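Local coordinates for lantibiotic dehydratase (Microbispora corallina, PDB 5EHK), which probably dehydrates serine and threonine residues of the NAI-107 precursor peptide, using glutamyl-tRNA to activate their hydroxyl groups for elimination, at residues E474-I479 / R684-A689; M13-V18 / G534-R539; D695-P700 / A708-A713. All blocks are in the same frame, centred on the assembly; numbering follows the deposited sequence.

Contact 1. Residues E474-I479 / R684-A689; sequences EREIVI and RTLLAA
E476 and L686 meet by van der Waals contact between a carboxylate and a branched methyl end. The E476 side chain starts with CG anti to the carbonyl carbon (chi1 -66°) and then runs extended, which carries the carboxylate to L686. The two side chains cross at roughly a right angle: OE1 of E476 lies 3.6 Å from CD1 of L686, while OE2 of E476 is 4.0 Å from CD2 of L686, so the carboxylate lies mainly against CD1, with OE2 also reaching CD2.

The polar share of the interaction belongs to a third strand. OE1 of E476 forms a long, weak ion pair with NE of R681, and the R681 side chain is also touched by L686.

The second group is purely apolar. I479 extends its terminal CD1 to CD1 of L687, at 3.9 Å, the two side chains meeting at a slant. The I479 side chain also lies against V680, whereas L687 packs on L524 and on L393 of helix 380-395.

No hydrogen bond links the two segments, because strand 676-682 runs between them. It pairs in parallel with strand 476-479 and antiparallel with strand 685-693, and R475, I477 and I479 make backbone hydrogen bonds to G679 and R681. This is a worked example of next-nearest strands meeting over the side chains of the strand between them. The chain turns a corner at L687, pointing L686 and L687 to different neighbours. The chemistry implies a divided join: an apolar contact at I479, and at E476 a carboxylate whose charge is probably balanced in part by R681.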
loop_
_atom_site.group_PDB
_atom_site.type_symbol
_atom_site.label_atom_id
_atom_site.label_comp_id
_atom_site.label_asym_id
_atom_site.label_seq_id
_atom_site.Cartn_x
_atom_site.Cartn_y
_atom_site.Cartn_z
ATOM N N GLU A 474 -2.567 39.018 -2.483
ATOM C CA GLU A 474 -3.216 38.843 -3.784
ATOM C C GLU A 474 -4.095 37.580 -3.882
ATOM O O GLU A 474 -3.716 36.511 -3.412
ATOM C CB GLU A 474 -2.149 38.756 -4.864
ATOM C CG GLU A 474 -1.294 40.001 -5.031
ATOM C CD GLU A 474 -0.027 39.722 -5.841
ATOM O OE1 GLU A 474 0.414 38.549 -5.869
ATOM O OE2 GLU A 474 0.513 40.661 -6.470
ATOM N N ARG A 475 -5.253 37.697 -4.525
ATOM C CA ARG A 475 -6.170 36.573 -4.661
ATOM C C ARG A 475 -5.886 35.755 -5.908
ATOM O O ARG A 475 -6.514 34.718 -6.119
ATOM C CB ARG A 475 -7.593 37.081 -4.795
ATOM C CG ARG A 475 -8.100 37.782 -3.598
ATOM C CD ARG A 475 -9.286 38.626 -3.979
ATOM N NE ARG A 475 -10.080 38.993 -2.813
ATOM C CZ ARG A 475 -11.181 39.727 -2.869
ATOM N NH1 ARG A 475 -11.624 40.176 -4.031
ATOM N NH2 ARG A 475 -11.840 40.002 -1.760
ATOM N N GLU A 476 -4.962 36.219 -6.745
ATOM C CA GLU A 476 -4.628 35.495 -7.956
ATOM C C GLU A 476 -3.132 35.601 -8.115
ATOM O O GLU A 476 -2.537 36.610 -7.763
ATOM C CB GLU A 476 -5.353 36.084 -9.170
ATOM C CG GLU A 476 -6.892 35.930 -9.123
ATOM C CD GLU A 476 -7.605 36.278 -10.446
ATOM O OE1 GLU A 476 -6.912 36.564 -11.463
ATOM O OE2 GLU A 476 -8.868 36.281 -10.455
ATOM N N ILE A 477 -2.519 34.546 -8.622
ATOM C CA ILE A 477 -1.102 34.533 -8.887
ATOM C C ILE A 477 -1.006 34.292 -10.388
ATOM O O ILE A 477 -1.917 33.702 -10.961
ATOM C CB ILE A 477 -0.382 33.444 -8.020
ATOM C CG1 ILE A 477 1.134 33.651 -8.010
ATOM C CG2 ILE A 477 -0.710 32.016 -8.478
ATOM C CD1 ILE A 477 1.636 34.663 -6.972
ATOM N N VAL A 478 0.040 34.801 -11.042
ATOM C CA VAL A 478 0.144 34.697 -12.496
ATOM C C VAL A 478 1.320 33.832 -12.902
ATOM O O VAL A 478 2.451 34.104 -12.518
ATOM C CB VAL A 478 0.318 36.076 -13.168
ATOM C CG1 VAL A 478 0.664 35.907 -14.660
ATOM C CG2 VAL A 478 -0.937 36.938 -12.982
ATOM N N ILE A 479 1.058 32.801 -13.694
ATOM C CA ILE A 479 2.107 31.876 -14.107
ATOM C C ILE A 479 2.453 32.056 -15.575
ATOM O O ILE A 479 1.594 32.330 -16.416
ATOM C CB ILE A 479 1.727 30.399 -13.805
ATOM C CG1 ILE A 479 0.552 29.934 -14.669
ATOM C CG2 ILE A 479 1.372 30.231 -12.333
ATOM C CD1 ILE A 479 0.195 28.452 -14.495
ATOM N N ARG A 684 -4.809 34.859 -20.289
ATOM C CA ARG A 684 -6.154 35.366 -20.005
ATOM C C ARG A 684 -7.001 34.294 -19.316
ATOM O O ARG A 684 -8.189 34.519 -19.020
ATOM C CB ARG A 684 -6.820 35.841 -21.297
ATOM C CG ARG A 684 -6.027 36.991 -21.918
ATOM C CD ARG A 684 -6.649 37.678 -23.126
ATOM N NE ARG A 684 -5.607 38.476 -23.766
ATOM C CZ ARG A 684 -5.221 38.339 -25.030
ATOM N NH1 ARG A 684 -5.808 37.436 -25.801
ATOM N NH2 ARG A 684 -4.249 39.106 -25.520
ATOM N N THR A 685 -6.396 33.113 -19.115
ATOM C CA THR A 685 -7.093 31.955 -18.544
ATOM C C THR A 685 -6.840 31.657 -17.057
ATOM O O THR A 685 -5.705 31.518 -16.607
ATOM C CB THR A 685 -6.742 30.658 -19.309
ATOM O OG1 THR A 685 -6.997 30.817 -20.708
ATOM C CG2 THR A 685 -7.570 29.514 -18.799
ATOM N N LEU A 686 -7.936 31.530 -16.317
ATOM C CA LEU A 686 -7.925 31.008 -14.950
ATOM C C LEU A 686 -8.037 29.469 -14.943
ATOM O O LEU A 686 -9.132 28.905 -15.049
ATOM C CB LEU A 686 -9.082 31.615 -14.152
ATOM C CG LEU A 686 -8.709 32.483 -12.950
ATOM C CD1 LEU A 686 -7.937 33.702 -13.412
ATOM C CD2 LEU A 686 -9.978 32.878 -12.179
ATOM N N LEU A 687 -6.891 28.798 -14.851
ATOM C CA LEU A 687 -6.844 27.338 -14.778
ATOM C C LEU A 687 -7.579 26.815 -13.531
ATOM O O LEU A 687 -8.158 25.738 -13.548
ATOM C CB LEU A 687 -5.387 26.857 -14.745
ATOM C CG LEU A 687 -4.539 27.260 -15.943
ATOM C CD1 LEU A 687 -3.090 26.811 -15.786
ATOM C CD2 LEU A 687 -5.147 26.681 -17.214
ATOM N N ALA A 688 -7.562 27.606 -12.460
ATOM C CA ALA A 688 -8.266 27.276 -11.235
ATOM C C ALA A 688 -8.738 28.579 -10.628
ATOM O O ALA A 688 -8.002 29.560 -10.631
ATOM C CB ALA A 688 -7.352 26.541 -10.267
ATOM N N ALA A 689 -9.972 28.586 -10.134
ATOM C CA ALA A 689 -10.564 29.750 -9.482
ATOM C C ALA A 689 -9.981 29.959 -8.073
ATOM O O ALA A 689 -9.371 29.054 -7.503
ATOM C CB ALA A 689 -12.082 29.591 -9.420
#

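Contact 2. Residues M13-V18 / G534-R539; sequences MVRTPV and GATLGR
M13 and L537 make up the close-fitting part of this contact, with T536 completing it. CB of M13 lies 3.9 Å from CG of L537, and farther along SD of M13 passes CA of L537 at 4.2 Å. The methionine leaves its backbone with CG anti to N (chi1 -166°), stays extended through the next bond and bends only at the sulfur (chi3 73°); that final bend brings CE to CG2 of T536, at 4.0 Å, the side chains crossing at about a right angle. F540 and V149 also cover M13, and L537 leans on P789 of strand 785-792.

The R15 side is the smaller and more open part: R15 is partly exposed and touches the loop through NH2 alone at close range. Its chain is extended from CG to NE, and the guanidinium presents an edge, near its own plane, to CG2 of T536. The polar groups turn to glutamates outside both segments: NH1 of R15 forms a salt bridge with E785, while OG1 of T536 and the backbone N of G534 are hydrogen-bonded to the two carboxylate oxygens of E502.

T536 divides its branches, methyl to M13 and R15, hydroxyl to E502. The loop between strand 521-524 and helix 545-556, helical in its backbone angles at 535-538 but without the regular bonds, settles on strand 6-17, itself hydrogen-bonded between strands 147-155 and 785-792. With no hydrogen bond joining the segments, the loop is held to the strand by apolar contact, while E502 takes the T536 hydroxyl and G534 N, and E785 pairs with R15.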
loop_
_atom_site.group_PDB
_atom_site.type_symbol
_atom_site.label_atom_id
_atom_site.label_comp_id
_atom_site.label_asym_id
_atom_site.label_seq_id
_atom_site.Cartn_x
_atom_site.Cartn_y
_atom_site.Cartn_z
ATOM N N MET A 13 -21.143 24.295 -27.508
ATOM C CA MET A 13 -22.435 24.307 -26.830
ATOM C C MET A 13 -22.397 25.302 -25.682
ATOM O O MET A 13 -21.333 25.612 -25.166
ATOM C CB MET A 13 -22.829 22.913 -26.331
ATOM C CG MET A 13 -24.293 22.796 -25.912
ATOM S SD MET A 13 -24.768 21.257 -25.080
ATOM C CE MET A 13 -24.002 21.464 -23.467
ATOM N N VAL A 14 -23.561 25.811 -25.298
ATOM C CA VAL A 14 -23.658 26.792 -24.233
ATOM C C VAL A 14 -24.669 26.258 -23.260
ATOM O O VAL A 14 -25.710 25.750 -23.684
ATOM C CB VAL A 14 -24.165 28.146 -24.752
ATOM C CG1 VAL A 14 -24.260 29.142 -23.615
ATOM C CG2 VAL A 14 -23.247 28.664 -25.845
ATOM N N ARG A 15 -24.334 26.300 -21.971
ATOM C CA ARG A 15 -25.284 25.966 -20.915
ATOM C C ARG A 15 -25.624 27.262 -20.226
ATOM O O ARG A 15 -24.736 28.081 -19.994
ATOM C CB ARG A 15 -24.678 25.029 -19.871
ATOM C CG ARG A 15 -23.802 23.899 -20.376
ATOM C CD ARG A 15 -23.320 23.066 -19.191
ATOM N NE ARG A 15 -22.576 21.883 -19.607
ATOM C CZ ARG A 15 -21.277 21.713 -19.373
ATOM N NH1 ARG A 15 -20.578 22.642 -18.721
ATOM N NH2 ARG A 15 -20.673 20.621 -19.794
ATOM N N THR A 16 -26.890 27.469 -19.900
ATOM C CA THR A 16 -27.289 28.720 -19.263
ATOM C C THR A 16 -28.634 28.642 -18.535
ATOM O O THR A 16 -29.514 27.892 -18.950
ATOM C CB THR A 16 -27.276 29.844 -20.309
ATOM O OG1 THR A 16 -26.155 30.699 -20.049
ATOM C CG2 THR A 16 -28.586 30.652 -20.317
ATOM N N PRO A 17 -28.796 29.407 -17.439
ATOM C CA PRO A 17 -30.111 29.415 -16.779
ATOM C C PRO A 17 -31.131 30.327 -17.485
ATOM O O PRO A 17 -30.729 31.216 -18.234
ATOM C CB PRO A 17 -29.783 29.953 -15.379
ATOM C CG PRO A 17 -28.586 30.821 -15.589
ATOM C CD PRO A 17 -27.801 30.220 -16.718
ATOM N N VAL A 18 -32.425 30.126 -17.243
ATOM C CA VAL A 18 -33.433 30.976 -17.878
ATOM C C VAL A 18 -33.270 32.423 -17.418
ATOM O O VAL A 18 -33.327 33.341 -18.234
ATOM C CB VAL A 18 -34.874 30.542 -17.569
ATOM C CG1 VAL A 18 -35.002 29.035 -17.561
ATOM C CG2 VAL A 18 -35.295 31.109 -16.252
ATOM N N GLY A 534 -17.447 15.975 -28.462
ATOM C CA GLY A 534 -18.827 15.619 -28.772
ATOM C C GLY A 534 -19.611 14.943 -27.638
ATOM O O GLY A 534 -20.852 14.849 -27.684
ATOM N N ALA A 535 -18.895 14.468 -26.614
ATOM C CA ALA A 535 -19.534 13.718 -25.544
ATOM C C ALA A 535 -20.553 14.564 -24.794
ATOM O O ALA A 535 -21.666 14.104 -24.529
ATOM C CB ALA A 535 -18.492 13.176 -24.582
ATOM N N THR A 536 -20.171 15.799 -24.458
ATOM C CA THR A 536 -21.058 16.662 -23.694
ATOM C C THR A 536 -22.265 17.099 -24.532
ATOM O O THR A 536 -23.369 17.247 -24.019
ATOM C CB THR A 536 -20.326 17.917 -23.160
ATOM O OG1 THR A 536 -19.240 17.516 -22.318
ATOM C CG2 THR A 536 -21.282 18.797 -22.341
ATOM N N LEU A 537 -22.056 17.275 -25.830
ATOM C CA LEU A 537 -23.116 17.761 -26.706
ATOM C C LEU A 537 -24.136 16.655 -26.981
ATOM O O LEU A 537 -25.285 16.917 -27.354
ATOM C CB LEU A 537 -22.525 18.282 -28.020
ATOM C CG LEU A 537 -21.675 19.562 -28.023
ATOM C CD1 LEU A 537 -20.365 19.452 -27.259
ATOM C CD2 LEU A 537 -21.383 19.947 -29.444
ATOM N N GLY A 538 -23.688 15.420 -26.777
ATOM C CA GLY A 538 -24.404 14.235 -27.187
ATOM C C GLY A 538 -25.882 14.135 -26.888
ATOM O O GLY A 538 -26.679 13.932 -27.813
ATOM N N ARG A 539 -26.259 14.266 -25.618
ATOM C CA ARG A 539 -27.648 14.042 -25.217
ATOM C C ARG A 539 -28.573 15.242 -25.530
ATOM O O ARG A 539 -29.766 15.235 -25.220
ATOM C CB ARG A 539 -27.709 13.707 -23.729
ATOM C CG ARG A 539 -27.385 14.891 -22.847
ATOM C CD ARG A 539 -28.055 14.738 -21.513
ATOM N NE ARG A 539 -27.690 15.779 -20.567
ATOM C CZ ARG A 539 -28.588 16.427 -19.824
ATOM N NH1 ARG A 539 -29.883 16.152 -19.952
ATOM N NH2 ARG A 539 -28.200 17.372 -18.970
#

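Contact 3. Residues D695-P700 / A708-A713; sequences DQLRGP and ADWDAA
L697 and W710 set the geometry here, their side chains crossing at about a right angle. The six-membered part of the indole points at the leucine: CZ3 of W710 lies 3.7 Å from CD2 of L697, and CH2 of W710 is 4.0 Å from CB of L697. The carbonyl O of L697 comes up at the ring edge, near its plane, 3.5 Å from CZ3 of W710. The indole is swung there by a first torsion that puts CG anti to the backbone N (chi1 163°), and its other end is fixed by a hydrogen bond from NE1 to the backbone O of R746.

P700 meets the neighbouring ring atom CE3. Its carbonyl O is oblique to the ring, 3.7 Å from CE3 of W710, while the proline CB turns to A713, CB to CB at 3.6 Å. W710 and A713 are three residues apart, so one turn of helix 707-721 offers an aromatic ring and a small methyl to the same loop. The arrangement is a chain reversal: after strand 685-693 the backbone makes a 3-10 turn at 695-697, with R698 N bonded to D695 O, and after a short loop helix 707-721 runs back past residues 697-700. A salt bridge from NH2 of R698 to OD2 of D695 spans that turn, and CA of D695 sits over one face of the guanidinium.

L697 also packs against L753, and W710 against L749 and R750, all of helix 743-755. At the start of the 3-10 turn, D695 and Q696 touch A460 and R464 of the second subunit.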
loop_
_atom_site.group_PDB
_atom_site.type_symbol
_atom_site.label_atom_id
_atom_site.label_comp_id
_atom_site.label_asym_id
_atom_site.label_seq_id
_atom_site.Cartn_x
_atom_site.Cartn_y
_atom_site.Cartn_z
ATOM N N ASP A 695 -13.917 25.614 7.104
ATOM C CA ASP A 695 -13.826 24.808 8.337
ATOM C C ASP A 695 -14.239 25.602 9.601
ATOM O O ASP A 695 -15.086 25.172 10.392
ATOM C CB ASP A 695 -12.400 24.295 8.541
ATOM C CG ASP A 695 -11.806 23.663 7.291
ATOM O OD1 ASP A 695 -11.387 24.412 6.383
ATOM O OD2 ASP A 695 -11.739 22.421 7.218
ATOM N N GLN A 696 -13.648 26.782 9.760
ATOM C CA GLN A 696 -13.910 27.648 10.907
ATOM C C GLN A 696 -15.394 27.930 11.102
ATOM O O GLN A 696 -15.828 28.286 12.194
ATOM C CB GLN A 696 -13.218 28.994 10.710
ATOM C CG GLN A 696 -11.707 28.965 10.751
ATOM C CD GLN A 696 -11.130 30.320 10.408
ATOM O OE1 GLN A 696 -11.791 31.139 9.749
ATOM N NE2 GLN A 696 -9.898 30.571 10.845
ATOM N N LEU A 697 -16.162 27.826 10.026
ATOM C CA LEU A 697 -17.569 28.172 10.083
ATOM C C LEU A 697 -18.452 26.987 10.483
ATOM O O LEU A 697 -19.667 27.143 10.639
ATOM C CB LEU A 697 -18.019 28.742 8.735
ATOM C CG LEU A 697 -17.511 30.122 8.329
ATOM C CD1 LEU A 697 -17.768 30.341 6.859
ATOM C CD2 LEU A 697 -18.210 31.179 9.135
ATOM N N ARG A 698 -17.853 25.809 10.646
ATOM C CA ARG A 698 -18.650 24.605 10.883
ATOM C C ARG A 698 -19.263 24.621 12.271
ATOM O O ARG A 698 -20.456 24.357 12.438
ATOM C CB ARG A 698 -17.806 23.346 10.707
ATOM C CG ARG A 698 -17.511 23.014 9.265
ATOM C CD ARG A 698 -16.432 21.961 9.177
ATOM N NE ARG A 698 -15.906 21.826 7.822
ATOM C CZ ARG A 698 -14.776 21.190 7.523
ATOM N NH1 ARG A 698 -14.048 20.639 8.485
ATOM N NH2 ARG A 698 -14.368 21.111 6.263
ATOM N N GLY A 699 -18.433 24.945 13.258
ATOM C CA GLY A 699 -18.879 25.096 14.627
ATOM C C GLY A 699 -19.882 26.216 14.857
ATOM O O GLY A 699 -20.863 26.009 15.568
ATOM N N PRO A 700 -19.627 27.417 14.300
ATOM C CA PRO A 700 -20.617 28.500 14.411
ATOM C C PRO A 700 -21.915 28.219 13.656
ATOM O O PRO A 700 -22.958 28.776 14.000
ATOM C CB PRO A 700 -19.890 29.708 13.816
ATOM C CG PRO A 700 -18.457 29.423 14.024
ATOM C CD PRO A 700 -18.314 27.929 13.876
ATOM N N ALA A 708 -27.630 36.589 14.509
ATOM C CA ALA A 708 -26.465 37.477 14.549
ATOM C C ALA A 708 -25.246 36.775 15.153
ATOM O O ALA A 708 -24.105 37.207 14.977
ATOM C CB ALA A 708 -26.788 38.762 15.316
ATOM N N ASP A 709 -25.503 35.686 15.866
ATOM C CA ASP A 709 -24.449 34.896 16.473
ATOM C C ASP A 709 -23.704 34.167 15.354
ATOM O O ASP A 709 -22.511 33.873 15.469
ATOM C CB ASP A 709 -25.072 33.911 17.457
ATOM C CG ASP A 709 -24.190 33.642 18.655
ATOM O OD1 ASP A 709 -23.217 34.401 18.853
ATOM O OD2 ASP A 709 -24.490 32.689 19.413
ATOM N N TRP A 710 -24.437 33.856 14.284
ATOM C CA TRP A 710 -23.862 33.310 13.053
ATOM C C TRP A 710 -23.255 34.419 12.197
ATOM O O TRP A 710 -22.083 34.344 11.816
ATOM C CB TRP A 710 -24.916 32.498 12.274
ATOM C CG TRP A 710 -24.616 32.198 10.797
ATOM C CD1 TRP A 710 -25.321 32.644 9.710
ATOM C CD2 TRP A 710 -23.551 31.388 10.270
ATOM N NE1 TRP A 710 -24.769 32.157 8.548
ATOM C CE2 TRP A 710 -23.679 31.391 8.863
ATOM C CE3 TRP A 710 -22.505 30.665 10.847
ATOM C CZ2 TRP A 710 -22.798 30.707 8.033
ATOM C CZ3 TRP A 710 -21.632 29.985 10.019
ATOM C CH2 TRP A 710 -21.784 30.010 8.628
ATOM N N ASP A 711 -24.053 35.452 11.929
ATOM C CA ASP A 711 -23.638 36.585 11.105
ATOM C C ASP A 711 -22.293 37.174 11.543
ATOM O O ASP A 711 -21.507 37.625 10.710
ATOM C CB ASP A 711 -24.720 37.672 11.104
ATOM C CG ASP A 711 -25.874 37.361 10.152
ATOM O OD1 ASP A 711 -26.061 36.179 9.809
ATOM O OD2 ASP A 711 -26.605 38.292 9.750
ATOM N N ALA A 712 -22.027 37.169 12.848
ATOM C CA ALA A 712 -20.756 37.680 13.365
ATOM C C ALA A 712 -19.578 36.806 12.929
ATOM O O ALA A 712 -18.570 37.315 12.433
ATOM C CB ALA A 712 -20.799 37.806 14.888
ATOM N N ALA A 713 -19.715 35.496 13.131
ATOM C CA ALA A 713 -18.694 34.543 12.720
ATOM C C ALA A 713 -18.438 34.652 11.219
ATOM O O ALA A 713 -17.305 34.492 10.760
ATOM C CB ALA A 713 -19.084 33.129 13.108
#

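Overall arrangement
The contacts are spread through the fold without touching: centres lie about 26 Å apart for contacts 1 and 2, about 29 Å for contacts 1 and 3, and about 38 Å for contacts 2 and 3. Contacts 1 and 2 both reach the same extensive network of paired strands, and their segments alternate along the chain, so distant parts of the sequence are interwoven there. Contact 3 follows in series: strand 685-693, which enters contact 1, leads through its loop into helix 707-721. Contacts 1 and 3 lie on the same side of the chain's centre, and near contact 3 the start of segment 695-700 also packs on the second subunit.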